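Local structure of methyltransferase 1 (Methanosarcina barkeri, 2I2X) at residues 141-153 / 231-243. The protein carries a corrinoid prosthetic group that accepts the methyl group of methanol, with the help of MtaB, before MtaA passes it to coenzyme M. Sequence-based numbering, arbitrary orientation.
Sequences NIVTALLRANGYN and AADAPKIADAIIA
I142 and V143 meet A231 in the Rossmann-like B12-binding domain, a worked example of neighbouring helices sharing one face of a parallel sheet, their axes 8.8 Å apart and crossing at -49°. CG2 of I142 lies 3.5 Å from CB of A231, while V143 divides its branches: CG2 faces A231, and CG1, anti to the backbone N (chi1 161°), rests on CB of A234. V143 and A231 belong to the corrinoid pocket, and the backbone N of A231 is hydrogen-bonded to the cofactor. The backbone O of L146 is met by P235, whose CG packs 3.3 Å from it. L147 sends CD1 over the A234-P235 peptide, 3.5 Å from N of P235, and also touches V126 and C128 of strand 125-130. N150, just past the helix end, lays its amide against the same proline, ND2 standing 3.5 Å from CB of P235; an alanine here would probably keep the CB contact but lose the amide, leaving CB of P235 without that cover. After G151, the buried Y152 reaches back over the second helix. Its CE2 packs 3.6 Å from CB of A238, and D239, which also has a weak, long ion pair with K123, brings its carboxylate to the ring edge, the two planes 28° apart, where OD1 accepts a hydrogen bond from OH of Y152, its modelled 2.3 Å doubtfully short and no measure of strength.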
loop_
_atom_site.group_PDB
_atom_site.type_symbol
_atom_site.label_atom_id
_atom_site.label_comp_id
_atom_site.label_asym_id
_atom_site.label_seq_id
_atom_site.Cartn_x
_atom_site.Cartn_y
_atom_site.Cartn_z
ATOM N N ASN B 141 -19.212 -23.208 -3.998
ATOM C CA ASN B 141 -20.041 -23.685 -5.104
ATOM C C ASN B 141 -19.223 -24.166 -6.296
ATOM O O ASN B 141 -19.633 -25.079 -7.006
ATOM C CB ASN B 141 -21.028 -22.605 -5.544
ATOM C CG ASN B 141 -22.038 -22.287 -4.481
ATOM O OD1 ASN B 141 -22.283 -23.094 -3.599
ATOM N ND2 ASN B 141 -22.626 -21.107 -4.547
ATOM N N ILE B 142 -18.069 -23.549 -6.509
ATOM C CA ILE B 142 -17.215 -23.964 -7.598
ATOM C C ILE B 142 -16.550 -25.271 -7.222
ATOM O O ILE B 142 -16.408 -26.169 -8.057
ATOM C CB ILE B 142 -16.165 -22.901 -7.960
ATOM C CG1 ILE B 142 -16.852 -21.590 -8.360
ATOM C CG2 ILE B 142 -15.265 -23.403 -9.099
ATOM C CD1 ILE B 142 -15.886 -20.444 -8.601
ATOM N N VAL B 143 -16.157 -25.379 -5.957
ATOM C CA VAL B 143 -15.550 -26.606 -5.434
ATOM C C VAL B 143 -16.560 -27.750 -5.484
ATOM O O VAL B 143 -16.234 -28.839 -5.967
ATOM C CB VAL B 143 -14.958 -26.386 -4.023
ATOM C CG1 VAL B 143 -14.752 -27.702 -3.296
ATOM C CG2 VAL B 143 -13.629 -25.607 -4.136
ATOM N N THR B 144 -17.774 -27.477 -4.998
ATOM C CA THR B 144 -18.935 -28.342 -5.149
ATOM C C THR B 144 -19.036 -28.891 -6.580
ATOM O O THR B 144 -19.009 -30.118 -6.783
ATOM C CB THR B 144 -20.226 -27.579 -4.740
ATOM O OG1 THR B 144 -20.347 -27.584 -3.313
ATOM C CG2 THR B 144 -21.475 -28.203 -5.333
ATOM N N ALA B 145 -19.125 -27.988 -7.559
ATOM C CA ALA B 145 -19.303 -28.375 -8.962
ATOM C C ALA B 145 -18.165 -29.264 -9.464
ATOM O O ALA B 145 -18.400 -30.377 -9.934
ATOM C CB ALA B 145 -19.472 -27.155 -9.848
ATOM N N LEU B 146 -16.934 -28.787 -9.323
ATOM C CA LEU B 146 -15.763 -29.533 -9.792
ATOM C C LEU B 146 -15.591 -30.906 -9.129
ATOM O O LEU B 146 -14.981 -31.805 -9.707
ATOM C CB LEU B 146 -14.484 -28.681 -9.695
ATOM C CG LEU B 146 -14.115 -27.739 -10.860
ATOM C CD1 LEU B 146 -13.530 -28.510 -12.053
ATOM C CD2 LEU B 146 -15.276 -26.835 -11.315
ATOM N N LEU B 147 -16.145 -31.060 -7.932
ATOM C CA LEU B 147 -16.208 -32.357 -7.261
ATOM C C LEU B 147 -17.269 -33.270 -7.877
ATOM O O LEU B 147 -17.009 -34.455 -8.123
ATOM C CB LEU B 147 -16.455 -32.175 -5.763
ATOM C CG LEU B 147 -15.334 -32.383 -4.729
ATOM C CD1 LEU B 147 -13.931 -32.349 -5.305
ATOM C CD2 LEU B 147 -15.471 -31.375 -3.599
ATOM N N ARG B 148 -18.458 -32.719 -8.131
ATOM C CA ARG B 148 -19.544 -33.474 -8.760
ATOM C C ARG B 148 -19.239 -33.776 -10.225
ATOM O O ARG B 148 -19.828 -34.678 -10.821
ATOM C CB ARG B 148 -20.875 -32.732 -8.625
ATOM C CG ARG B 148 -21.468 -32.849 -7.237
ATOM C CD ARG B 148 -22.694 -31.982 -7.051
ATOM N NE ARG B 148 -23.055 -31.905 -5.638
ATOM C CZ ARG B 148 -23.852 -30.981 -5.098
ATOM N NH1 ARG B 148 -24.389 -30.021 -5.848
ATOM N NH2 ARG B 148 -24.110 -31.016 -3.795
ATOM N N ALA B 149 -18.308 -33.015 -10.793
ATOM C CA ALA B 149 -17.877 -33.198 -12.171
ATOM C C ALA B 149 -16.770 -34.253 -12.310
ATOM O O ALA B 149 -16.674 -34.917 -13.344
ATOM C CB ALA B 149 -17.420 -31.888 -12.737
ATOM N N ASN B 150 -15.939 -34.393 -11.272
ATOM C CA ASN B 150 -14.856 -35.388 -11.247
ATOM C C ASN B 150 -15.303 -36.758 -10.689
ATOM O O ASN B 150 -14.469 -37.607 -10.359
ATOM C CB ASN B 150 -13.640 -34.850 -10.472
ATOM C CG ASN B 150 -12.302 -35.179 -11.149
ATOM O OD1 ASN B 150 -11.854 -36.334 -11.168
ATOM N ND2 ASN B 150 -11.650 -34.152 -11.692
ATOM N N GLY B 151 -16.618 -36.960 -10.580
ATOM C CA GLY B 151 -17.182 -38.257 -10.205
ATOM C C GLY B 151 -17.419 -38.512 -8.727
ATOM O O GLY B 151 -17.680 -39.654 -8.328
ATOM N N TYR B 152 -17.327 -37.462 -7.912
ATOM C CA TYR B 152 -17.541 -37.594 -6.472
ATOM C C TYR B 152 -18.944 -37.153 -6.072
ATOM O O TYR B 152 -19.629 -36.432 -6.808
ATOM C CB TYR B 152 -16.512 -36.789 -5.684
ATOM C CG TYR B 152 -15.051 -37.162 -5.900
ATOM C CD1 TYR B 152 -14.370 -36.771 -7.056
ATOM C CD2 TYR B 152 -14.336 -37.861 -4.921
ATOM C CE1 TYR B 152 -13.022 -37.091 -7.245
ATOM C CE2 TYR B 152 -12.989 -38.183 -5.100
ATOM C CZ TYR B 152 -12.340 -37.793 -6.264
ATOM O OH TYR B 152 -11.013 -38.111 -6.450
ATOM N N ASN B 153 -19.359 -37.606 -4.893
ATOM C CA ASN B 153 -20.668 -37.306 -4.340
ATOM C C ASN B 153 -20.520 -36.289 -3.203
ATOM O O ASN B 153 -19.683 -36.462 -2.303
ATOM C CB ASN B 153 -21.324 -38.605 -3.858
ATOM C CG ASN B 153 -22.626 -38.373 -3.113
ATOM O OD1 ASN B 153 -22.653 -38.401 -1.883
ATOM N ND2 ASN B 153 -23.715 -38.156 -3.851
ATOM N N ALA B 231 -9.930 -23.799 -7.071
ATOM C CA ALA B 231 -11.005 -24.784 -6.939
ATOM C C ALA B 231 -10.656 -26.120 -7.598
ATOM O O ALA B 231 -11.030 -27.183 -7.100
ATOM C CB ALA B 231 -12.289 -24.235 -7.514
ATOM N N ALA B 232 -9.938 -26.058 -8.719
ATOM C CA ALA B 232 -9.441 -27.254 -9.401
ATOM C C ALA B 232 -8.669 -28.167 -8.450
ATOM O O ALA B 232 -8.677 -29.389 -8.614
ATOM C CB ALA B 232 -8.561 -26.861 -10.595
ATOM N N ASP B 233 -8.013 -27.563 -7.461
ATOM C CA ASP B 233 -7.225 -28.283 -6.459
ATOM C C ASP B 233 -8.064 -29.260 -5.613
ATOM O O ASP B 233 -7.506 -30.157 -4.975
ATOM C CB ASP B 233 -6.488 -27.298 -5.529
ATOM C CG ASP B 233 -5.312 -26.585 -6.204
ATOM O OD1 ASP B 233 -4.342 -27.261 -6.596
ATOM O OD2 ASP B 233 -5.340 -25.339 -6.306
ATOM N N ALA B 234 -9.391 -29.091 -5.613
ATOM C CA ALA B 234 -10.288 -29.929 -4.794
ATOM C C ALA B 234 -10.392 -31.404 -5.237
ATOM O O ALA B 234 -10.208 -32.297 -4.405
ATOM C CB ALA B 234 -11.672 -29.290 -4.655
ATOM N N PRO B 235 -10.714 -31.671 -6.527
ATOM C CA PRO B 235 -10.617 -33.063 -7.023
ATOM C C PRO B 235 -9.193 -33.672 -6.979
ATOM O O PRO B 235 -9.033 -34.831 -6.585
ATOM C CB PRO B 235 -11.114 -32.956 -8.475
ATOM C CG PRO B 235 -11.907 -31.697 -8.527
ATOM C CD PRO B 235 -11.236 -30.765 -7.568
ATOM N N LYS B 236 -8.188 -32.884 -7.373
ATOM C CA LYS B 236 -6.781 -33.306 -7.413
ATOM C C LYS B 236 -6.282 -33.808 -6.056
ATOM O O LYS B 236 -5.512 -34.768 -5.983
ATOM C CB LYS B 236 -5.905 -32.148 -7.903
ATOM C CG LYS B 236 -4.553 -32.552 -8.477
ATOM C CD LYS B 236 -3.878 -31.378 -9.202
ATOM C CE LYS B 236 -2.569 -31.807 -9.875
ATOM N NZ LYS B 236 -1.864 -30.673 -10.542
ATOM N N ILE B 237 -6.734 -33.151 -4.991
ATOM C CA ILE B 237 -6.401 -33.535 -3.621
ATOM C C ILE B 237 -7.253 -34.723 -3.138
ATOM O O ILE B 237 -6.870 -35.432 -2.203
ATOM C CB ILE B 237 -6.500 -32.305 -2.656
ATOM C CG1 ILE B 237 -5.791 -32.560 -1.325
ATOM C CG2 ILE B 237 -7.945 -31.844 -2.456
ATOM C CD1 ILE B 237 -4.385 -32.021 -1.301
ATOM N N ALA B 238 -8.397 -34.937 -3.790
ATOM C CA ALA B 238 -9.289 -36.054 -3.472
ATOM C C ALA B 238 -8.900 -37.311 -4.253
ATOM O O ALA B 238 -9.198 -38.433 -3.830
ATOM C CB ALA B 238 -10.735 -35.675 -3.744
ATOM N N ASP B 239 -8.236 -37.114 -5.394
ATOM C CA ASP B 239 -7.696 -38.221 -6.192
ATOM C C ASP B 239 -6.550 -38.945 -5.468
ATOM O O ASP B 239 -6.370 -40.152 -5.640
ATOM C CB ASP B 239 -7.245 -37.732 -7.577
ATOM C CG ASP B 239 -8.410 -37.535 -8.546
ATOM O OD1 ASP B 239 -9.543 -37.965 -8.253
ATOM O OD2 ASP B 239 -8.186 -36.949 -9.622
ATOM N N ALA B 240 -5.792 -38.203 -4.660
ATOM C CA ALA B 240 -4.706 -38.765 -3.850
ATOM C C ALA B 240 -5.204 -39.572 -2.642
ATOM O O ALA B 240 -4.483 -40.432 -2.125
ATOM C CB ALA B 240 -3.745 -37.666 -3.406
ATOM N N ILE B 241 -6.428 -39.283 -2.193
ATOM C CA ILE B 241 -7.096 -40.089 -1.166
ATOM C C ILE B 241 -7.497 -41.418 -1.792
ATOM O O ILE B 241 -7.359 -42.468 -1.167
ATOM C CB ILE B 241 -8.368 -39.399 -0.582
ATOM C CG1 ILE B 241 -8.144 -37.899 -0.307
ATOM C CG2 ILE B 241 -8.888 -40.150 0.660
ATOM C CD1 ILE B 241 -7.017 -37.561 0.657
ATOM N N ILE B 242 -7.988 -41.353 -3.030
ATOM C CA ILE B 242 -8.327 -42.540 -3.822
ATOM C C ILE B 242 -7.048 -43.270 -4.287
ATOM O O ILE B 242 -7.076 -44.472 -4.563
ATOM C CB ILE B 242 -9.293 -42.190 -5.007
ATOM C CG1 ILE B 242 -10.572 -41.518 -4.491
ATOM C CG2 ILE B 242 -9.665 -43.421 -5.830
ATOM C CD1 ILE B 242 -11.229 -42.214 -3.297
ATOM N N ALA B 243 -5.932 -42.541 -4.346
ATOM C CA ALA B 243 -4.612 -43.136 -4.582
ATOM C C ALA B 243 -4.078 -43.831 -3.328
ATOM O O ALA B 243 -3.122 -44.603 -3.397
ATOM C CB ALA B 243 -3.627 -42.080 -5.060
#